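Local atomic coordinates of argininosuccinate lyase (PDB entry 6RXA), a protein that acts as an EDDS lyase, a C–N bond-cleaving enzyme of the aspartase/fumarase superfamily, and probably splits argininosuccinate into fumarate and L-arginine. Residues A[19-22]-A[23-26]; A[341-344]-A[345-349]; A[134-137]-A[138-142]; A[256-259]-A[260-264]. The protein carries 2 engineered substitutions. All coordinates share one frame; numbering follows the deposited sequence.

Interaction 1: A[19-22]-A[23-26]; sequences APEF and QELY. With FMT (formic acid), chain D.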
# COMPACT_ATOMS: atom_id res chain seq x y z
N ALA A 19 -15.75 -10.98 27.40
CA ALA A 19 -14.59 -11.80 27.64
C ALA A 19 -13.37 -10.90 27.77
O ALA A 19 -13.27 -9.87 27.10
CB ALA A 19 -14.38 -12.75 26.47
N PRO A 20 -12.38 -11.30 28.57
CA PRO A 20 -11.17 -10.46 28.67
C PRO A 20 -10.49 -10.25 27.33
O PRO A 20 -10.01 -9.15 27.04
CB PRO A 20 -10.28 -11.23 29.65
CG PRO A 20 -11.20 -12.14 30.39
CD PRO A 20 -12.33 -12.47 29.47
N GLU A 21 -10.47 -11.29 26.48
CA GLU A 21 -9.83 -11.16 25.18
C GLU A 21 -10.57 -10.17 24.29
O GLU A 21 -9.96 -9.46 23.48
CB GLU A 21 -9.76 -12.52 24.51
CG GLU A 21 -9.05 -13.60 25.30
CD GLU A 21 -10.00 -14.46 26.12
OE1 GLU A 21 -11.06 -13.96 26.58
OE2 GLU A 21 -9.68 -15.64 26.32
N PHE A 22 -11.90 -10.11 24.44
CA PHE A 22 -12.71 -9.15 23.70
C PHE A 22 -12.43 -7.75 24.21
O PHE A 22 -12.24 -6.82 23.42
CB PHE A 22 -14.17 -9.57 23.88
CG PHE A 22 -15.18 -8.74 23.12
CD1 PHE A 22 -14.86 -8.05 21.96
CD2 PHE A 22 -16.49 -8.67 23.59
CE1 PHE A 22 -15.84 -7.31 21.29
CE2 PHE A 22 -17.46 -7.93 22.92
CZ PHE A 22 -17.12 -7.25 21.77
N GLN A 23 -12.36 -7.59 25.52
CA GLN A 23 -12.04 -6.28 26.09
C GLN A 23 -10.68 -5.78 25.62
O GLN A 23 -10.50 -4.56 25.47
CB GLN A 23 -12.13 -6.37 27.61
CG GLN A 23 -11.88 -5.04 28.33
CD GLN A 23 -12.97 -4.02 28.06
OE1 GLN A 23 -14.16 -4.32 28.15
NE2 GLN A 23 -12.56 -2.81 27.69
N GLU A 24 -9.72 -6.67 25.36
CA GLU A 24 -8.41 -6.23 24.90
C GLU A 24 -8.51 -5.38 23.63
O GLU A 24 -7.72 -4.44 23.44
CB GLU A 24 -7.48 -7.43 24.66
CG GLU A 24 -7.16 -8.26 25.89
CD GLU A 24 -6.25 -9.45 25.58
OE1 GLU A 24 -5.33 -9.28 24.76
OE2 GLU A 24 -6.47 -10.56 26.16
N LEU A 25 -9.45 -5.70 22.75
CA LEU A 25 -9.62 -4.93 21.52
C LEU A 25 -10.02 -3.49 21.78
O LEU A 25 -9.78 -2.63 20.92
CB LEU A 25 -10.66 -5.60 20.62
CG LEU A 25 -10.21 -6.88 19.93
CD1 LEU A 25 -11.42 -7.67 19.42
CD2 LEU A 25 -9.22 -6.61 18.80
N TYR A 26 -10.64 -3.20 22.91
CA TYR A 26 -11.04 -1.85 23.25
C TYR A 26 -9.97 -1.09 24.00
O TYR A 26 -10.04 0.14 24.07
CB TYR A 26 -12.31 -1.89 24.10
CG TYR A 26 -13.53 -2.36 23.35
CD1 TYR A 26 -13.78 -3.70 23.17
CD2 TYR A 26 -14.41 -1.44 22.80
CE1 TYR A 26 -14.87 -4.14 22.46
CE2 TYR A 26 -15.53 -1.86 22.10
CZ TYR A 26 -15.75 -3.21 21.93
OH TYR A 26 -16.85 -3.65 21.23
C FMT D . -20.08 -2.45 22.01
O1 FMT D . -21.23 -2.02 22.11
O2 FMT D . -19.14 -1.74 21.64
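Y26 turns the edge of its ring toward the face of F22, one helical turn earlier, in an offset edge-to-face (T-shaped) pair with the centroids 5.4 Å apart and the planes inclined at 72°. The closest carbons are F22 CE1 and Y26 CE1, at 3.5 Å, and the tyrosine OH comes to 3.7 Å from F22 CZ. F22 also borders its partner through its backbone, since its carbonyl O lies in the plane of the Y26 ring, at the edge marked by CD1. F22 carries CG opposite its own nitrogen (chi1 -176°), which sends the ring outward from the helix, where the Y26 edge meets it. L25 CD1 closes on the edge of the F22 ring, 4.3 Å from F22 CD1.

The phenol OH donates to O2 of a formate at 3.0 Å. This ion, probably from the crystallisation liquor, is also held by R112 of the second subunit; Y26 is itself a fumarate-binding residue, and K18 and R294 make cation-pi contacts with its ring.

Behind the rings lies the first helical turn. A19 is the N-cap, and its O receives Q23 N at 2.9 Å in a nearly straight bond, while E24 N reaches P20 O at 3.0 Å. The carboxylates of E21 and E24 lie almost parallel but are drawn to different partners, R347 and H340.

Helix 20-31 thus begins wedged between two others: F22 and L25 pack on S291 and S295 of helix 290-301, and L25 also meets A337 and A341 of helix 329-348.

Interaction 2: A[341-344]-A[345-349]; sequences AMTG and VVRTL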
# COMPACT_ATOMS: atom_id res chain seq x y z
N ALA A 341 -8.35 -12.31 20.94
CA ALA A 341 -9.80 -12.32 20.73
C ALA A 341 -10.21 -13.53 19.90
O ALA A 341 -11.18 -14.23 20.22
CB ALA A 341 -10.25 -11.02 20.06
N MET A 342 -9.50 -13.79 18.80
CA MET A 342 -9.87 -14.91 17.93
C MET A 342 -9.58 -16.26 18.59
O MET A 342 -10.30 -17.23 18.33
CB MET A 342 -9.20 -14.76 16.57
CG MET A 342 -9.76 -13.61 15.74
SD MET A 342 -11.55 -13.76 15.44
CE MET A 342 -11.59 -15.33 14.57
N THR A 343 -8.58 -16.32 19.47
CA THR A 343 -8.35 -17.52 20.27
C THR A 343 -9.58 -17.83 21.11
O THR A 343 -10.07 -18.97 21.12
CB THR A 343 -7.12 -17.30 21.17
OG1 THR A 343 -5.96 -17.07 20.37
CG2 THR A 343 -6.86 -18.51 22.10
N GLY A 344 -10.13 -16.81 21.78
CA GLY A 344 -11.32 -17.01 22.59
C GLY A 344 -12.57 -17.27 21.76
O GLY A 344 -13.42 -18.08 22.14
N VAL A 345 -12.71 -16.58 20.62
CA VAL A 345 -13.82 -16.85 19.71
C VAL A 345 -13.85 -18.32 19.32
O VAL A 345 -14.91 -18.97 19.33
CB VAL A 345 -13.73 -15.94 18.47
CG1 VAL A 345 -14.64 -16.49 17.36
CG2 VAL A 345 -14.12 -14.53 18.81
N VAL A 346 -12.70 -18.85 18.91
CA VAL A 346 -12.64 -20.24 18.46
C VAL A 346 -12.92 -21.18 19.61
O VAL A 346 -13.75 -22.10 19.50
CB VAL A 346 -11.27 -20.53 17.79
CG1 VAL A 346 -11.08 -22.03 17.63
CG2 VAL A 346 -11.15 -19.79 16.46
N ARG A 347 -12.28 -20.96 20.76
CA ARG A 347 -12.49 -21.83 21.90
C ARG A 347 -13.97 -21.92 22.26
O ARG A 347 -14.48 -23.02 22.56
CB ARG A 347 -11.67 -21.33 23.08
CG ARG A 347 -11.92 -22.14 24.35
CD ARG A 347 -11.09 -21.63 25.52
NE ARG A 347 -11.48 -20.29 25.95
CZ ARG A 347 -10.78 -19.19 25.72
NH1 ARG A 347 -9.63 -19.22 25.06
NH2 ARG A 347 -11.24 -18.03 26.17
N THR A 348 -14.66 -20.79 22.25
CA THR A 348 -16.01 -20.73 22.78
C THR A 348 -17.10 -20.77 21.73
O THR A 348 -18.28 -20.67 22.08
CB THR A 348 -16.20 -19.46 23.64
OG1 THR A 348 -16.04 -18.28 22.85
CG2 THR A 348 -15.18 -19.43 24.76
N LEU A 349 -16.76 -20.94 20.45
CA LEU A 349 -17.77 -20.92 19.41
C LEU A 349 -18.78 -22.04 19.59
O LEU A 349 -18.43 -23.17 19.95
CB LEU A 349 -17.11 -21.06 18.04
CG LEU A 349 -17.99 -20.80 16.82
CD1 LEU A 349 -18.43 -19.34 16.76
CD2 LEU A 349 -17.23 -21.16 15.55
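G344 and T348 meet near the C-terminal part of helix 329-348, which belongs to the bundle of long helices at the heart of the aspartase/fumarase fold, with a threonine hydroxyl folded back onto the carbonyl four residues earlier. G344 O is gripped twice by this one residue: T348 OG1 lies 2.7 Å from G344 O. The amide, T348 N, is 3.0 Å from G344 O, and the two donors come in from opposite faces of the carbonyl plane. The hydroxyl gets there because it stands between the backbone N and the carbonyl carbon (chi1 63°). A valine in its place would probably leave G344 O with the amide bond alone from this residue, its second bond lost.

The other backbone bonds are regular: V345 N, V346 N and R347 N reach the carbonyls of A341, M342 and T343, the first at 2.8 Å. V346 CG2 lies 3.3 Å from the same M342 O that takes its amide.

Apolar contacts occupy the inner flank. M342 CE lies 4.3 Å from V345 CG1, and both side chains continue into helices 236-262 and 290-301, M342 onto L252 and L292, V345 onto I259 and S291.

The charged group belongs to R347, whose chain runs extended and then bends at chi3 (66°), bringing the guanidinium back over the preceding turn. E21 takes its NH2 in a salt bridge. With no side chain at G344 to intervene, G344 CA sits over one face of the guanidinium, 3.7 Å from R347 NH1 and equally far from NH2.

Interaction 3: A[134-137]-A[138-142]; sequences AVIG and YREAV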
# COMPACT_ATOMS: atom_id res chain seq x y z
N ALA A 134 1.47 -15.84 21.43
CA ALA A 134 0.05 -15.64 21.14
C ALA A 134 -0.40 -16.51 19.97
O ALA A 134 -1.50 -17.09 20.01
CB ALA A 134 -0.23 -14.16 20.86
N VAL A 135 0.43 -16.63 18.93
CA VAL A 135 0.08 -17.47 17.78
C VAL A 135 0.03 -18.94 18.17
O VAL A 135 -0.84 -19.67 17.70
CB VAL A 135 1.03 -17.20 16.60
CG1 VAL A 135 0.74 -18.15 15.43
CG2 VAL A 135 0.89 -15.76 16.14
N ILE A 136 0.93 -19.39 19.05
CA ILE A 136 0.85 -20.75 19.56
C ILE A 136 -0.47 -20.96 20.32
O ILE A 136 -1.15 -21.97 20.14
CB ILE A 136 2.07 -21.07 20.44
CG1 ILE A 136 3.33 -21.21 19.58
CG2 ILE A 136 1.82 -22.35 21.25
CD1 ILE A 136 4.60 -21.33 20.41
N GLY A 137 -0.85 -20.00 21.16
CA GLY A 137 -2.11 -20.12 21.88
C GLY A 137 -3.31 -20.19 20.95
O GLY A 137 -4.27 -20.92 21.21
N TYR A 138 -3.26 -19.44 19.86
CA TYR A 138 -4.31 -19.47 18.85
C TYR A 138 -4.35 -20.83 18.17
O TYR A 138 -5.42 -21.44 18.05
CB TYR A 138 -4.01 -18.35 17.86
CG TYR A 138 -4.95 -18.05 16.72
CD1 TYR A 138 -6.32 -18.23 16.81
CD2 TYR A 138 -4.44 -17.52 15.53
CE1 TYR A 138 -7.15 -17.91 15.74
CE2 TYR A 138 -5.26 -17.19 14.47
CZ TYR A 138 -6.62 -17.39 14.58
OH TYR A 138 -7.45 -17.08 13.53
N ARG A 139 -3.18 -21.34 17.77
CA ARG A 139 -3.14 -22.66 17.16
C ARG A 139 -3.61 -23.74 18.14
O ARG A 139 -4.32 -24.67 17.74
CB ARG A 139 -1.73 -22.96 16.63
CG ARG A 139 -1.66 -24.26 15.86
CD ARG A 139 -0.27 -24.54 15.36
NE ARG A 139 -0.27 -25.71 14.50
CZ ARG A 139 0.82 -26.35 14.12
NH1 ARG A 139 2.00 -25.97 14.56
NH2 ARG A 139 0.72 -27.39 13.30
N GLU A 140 -3.24 -23.63 19.42
CA GLU A 140 -3.71 -24.59 20.42
C GLU A 140 -5.24 -24.61 20.46
O GLU A 140 -5.86 -25.68 20.46
CB GLU A 140 -3.16 -24.26 21.80
CG GLU A 140 -1.71 -24.62 21.99
CD GLU A 140 -1.14 -24.13 23.30
OE1 GLU A 140 -1.84 -23.39 24.02
OE2 GLU A 140 0.03 -24.46 23.61
N ALA A 141 -5.86 -23.43 20.51
CA ALA A 141 -7.31 -23.37 20.57
C ALA A 141 -7.95 -23.99 19.33
O ALA A 141 -8.96 -24.69 19.43
CB ALA A 141 -7.77 -21.93 20.75
N VAL A 142 -7.36 -23.74 18.16
CA VAL A 142 -7.86 -24.27 16.89
C VAL A 142 -7.79 -25.79 16.88
O VAL A 142 -8.76 -26.47 16.52
CB VAL A 142 -7.06 -23.65 15.74
CG1 VAL A 142 -7.24 -24.40 14.43
CG2 VAL A 142 -7.43 -22.17 15.57
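From A134 to A141 the backbone is regular alpha-helix, with four successive bonds joining Y138 N, R139 N, E140 N and A141 N to the carbonyls of A134, V135, I136 and G137; the shortest, E140 N to I136 O, measures 2.8 Å. I136 and E140 carry the side-chain contact one turn apart. The glutamate sets CG opposite its carbonyl carbon (chi1 -75°) and then runs extended, so that its chain leans back over the preceding turn. CG passes 3.3 Å from I136 O, and OE2 settles 3.6 Å from the I136 CG2 methyl. The other oxygen, OE1, approaches G137 CA at 3.9 Å, over the flank where glycine has no side chain. OE2 is also engaged by R469 in a salt bridge.

Helix 112-147 is one of the long helices of the bundle characteristic of aspartase/fumarase lyases, and here its faces are divided between neighbours. Y138 has its CB 3.4 Å from V135 O, while its ring leads off among L179, L252 and M342, on three other helices. R139 leaves the contact in a different direction, its chain extended from CG to NE, and pairs with E464 and D468 of helix 451-500 while NE bonds S176.

Interaction 4: A[256-259]-A[260-264]; sequences ASEI and QLWST
W262 lays its indole across the side chains of E258 and I259, the densest part of this last turn of helix 236-262. E258 CG rides 3.5 Å above one face of the ring, near its rim, and I259 CG1 meets W262 CZ3 at 3.9 Å. The carbonyl O of E258, which accepts W262 N in a straight bond (169°), also lies over a ring face, 3.4 Å from W262 CG. Beyond the ring, E258 OE1 bonds Y171 of the same chain and OE2 bonds Q319 of the fourth subunit. An alanine here in place of W262 would probably open a gap over E258 CG and I259 CG1 and take away the ring that packs edge-to-face on Y171.

Past the indole the contact is looser and limited to S263, the first residue to leave helical geometry. It holds OG between N and the carbonyl carbon (chi1 60°), which brings OG to 2.8 Å from I259 O; S263 N, 3.0 Å away, comes from the opposite face.

The flank turned away from the indole meets another subunit rather than solvent: L261 packs on L261 of the third, and Q260 NE2, paired with E293 of its own chain, also reaches Q159 O there.

I259 O and L261 O each take a hydroxyl besides an amide, while S257, E258 and Q260 also carry bonds to neighbouring subunits, which makes this buried turn part of the tetramer interface.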
# COMPACT_ATOMS: atom_id res chain seq x y z
N ALA A 256 -12.14 -14.84 10.74
CA ALA A 256 -13.17 -14.00 11.32
C ALA A 256 -14.33 -13.81 10.35
O ALA A 256 -15.50 -13.88 10.74
CB ALA A 256 -12.57 -12.65 11.73
N SER A 257 -14.02 -13.54 9.08
CA SER A 257 -15.08 -13.37 8.08
C SER A 257 -15.88 -14.66 7.91
O SER A 257 -17.11 -14.62 7.81
CB SER A 257 -14.45 -12.92 6.77
OG SER A 257 -15.41 -12.45 5.84
N GLU A 258 -15.19 -15.81 7.88
CA GLU A 258 -15.88 -17.09 7.75
C GLU A 258 -16.89 -17.28 8.87
O GLU A 258 -18.04 -17.64 8.62
CB GLU A 258 -14.86 -18.23 7.80
CG GLU A 258 -15.43 -19.57 7.35
CD GLU A 258 -15.11 -19.87 5.89
OE1 GLU A 258 -13.91 -19.82 5.53
OE2 GLU A 258 -16.07 -20.16 5.12
N ILE A 259 -16.45 -17.03 10.10
CA ILE A 259 -17.32 -17.18 11.27
C ILE A 259 -18.44 -16.15 11.24
O ILE A 259 -19.58 -16.45 11.62
CB ILE A 259 -16.49 -17.10 12.57
CG1 ILE A 259 -15.52 -18.29 12.65
CG2 ILE A 259 -17.42 -17.07 13.77
CD1 ILE A 259 -14.54 -18.22 13.82
N GLN A 260 -18.15 -14.94 10.79
CA GLN A 260 -19.20 -13.93 10.66
C GLN A 260 -20.29 -14.40 9.70
O GLN A 260 -21.48 -14.18 9.96
CB GLN A 260 -18.60 -12.60 10.22
CG GLN A 260 -19.54 -11.44 10.44
CD GLN A 260 -18.92 -10.10 10.14
OE1 GLN A 260 -17.85 -10.01 9.53
NE2 GLN A 260 -19.62 -9.03 10.52
N LEU A 261 -19.92 -15.04 8.59
CA LEU A 261 -20.94 -15.55 7.68
C LEU A 261 -21.69 -16.73 8.31
O LEU A 261 -22.92 -16.78 8.25
CB LEU A 261 -20.33 -15.92 6.32
CG LEU A 261 -19.74 -14.76 5.52
CD1 LEU A 261 -19.39 -15.22 4.09
CD2 LEU A 261 -20.70 -13.56 5.47
N TRP A 262 -20.97 -17.67 8.94
CA TRP A 262 -21.64 -18.78 9.61
C TRP A 262 -22.68 -18.31 10.62
O TRP A 262 -23.71 -18.98 10.82
CB TRP A 262 -20.62 -19.62 10.39
CG TRP A 262 -19.67 -20.46 9.61
CD1 TRP A 262 -19.70 -20.78 8.28
CD2 TRP A 262 -18.52 -21.10 10.16
NE1 TRP A 262 -18.63 -21.60 7.97
CE2 TRP A 262 -17.89 -21.80 9.11
CE3 TRP A 262 -17.97 -21.16 11.44
CZ2 TRP A 262 -16.72 -22.54 9.31
CZ3 TRP A 262 -16.81 -21.88 11.64
CH2 TRP A 262 -16.19 -22.56 10.58
N SER A 263 -22.43 -17.18 11.27
CA SER A 263 -23.27 -16.67 12.34
C SER A 263 -24.23 -15.58 11.88
O SER A 263 -24.89 -14.97 12.73
CB SER A 263 -22.43 -16.22 13.53
OG SER A 263 -21.51 -15.19 13.20
N THR A 264 -24.37 -15.35 10.58
CA THR A 264 -25.43 -14.49 10.10
C THR A 264 -26.78 -15.05 10.52
O THR A 264 -26.93 -16.25 10.83
CB THR A 264 -25.43 -14.36 8.57
OG1 THR A 264 -25.50 -15.66 7.95
CG2 THR A 264 -24.22 -13.57 8.10

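How the interactions relate
Interaction 2 sits in the middle, touching each of the other three. It meets interaction 1 through the salt bridge of E21 OE2 with R347 NH2, 2.9 Å. T343 OG1 comes to 3.3 Å from Y138 CA of interaction 3, and V345 CG1 to 3.9 Å from I259 CD1 of interaction 4. Interactions 1, 3 and 4 do not touch one another; the nearest atoms of interactions 1 and 4 are about 9 Å apart. Interaction 1 alone contributes a substrate-binding residue, Y26, whose side chain lies about 4 Å from that of R294. Interaction 4 approaches a second fumarate site, with the side chains of Q260 and N288 about 8 Å apart, whereas interaction 3 is remote from both.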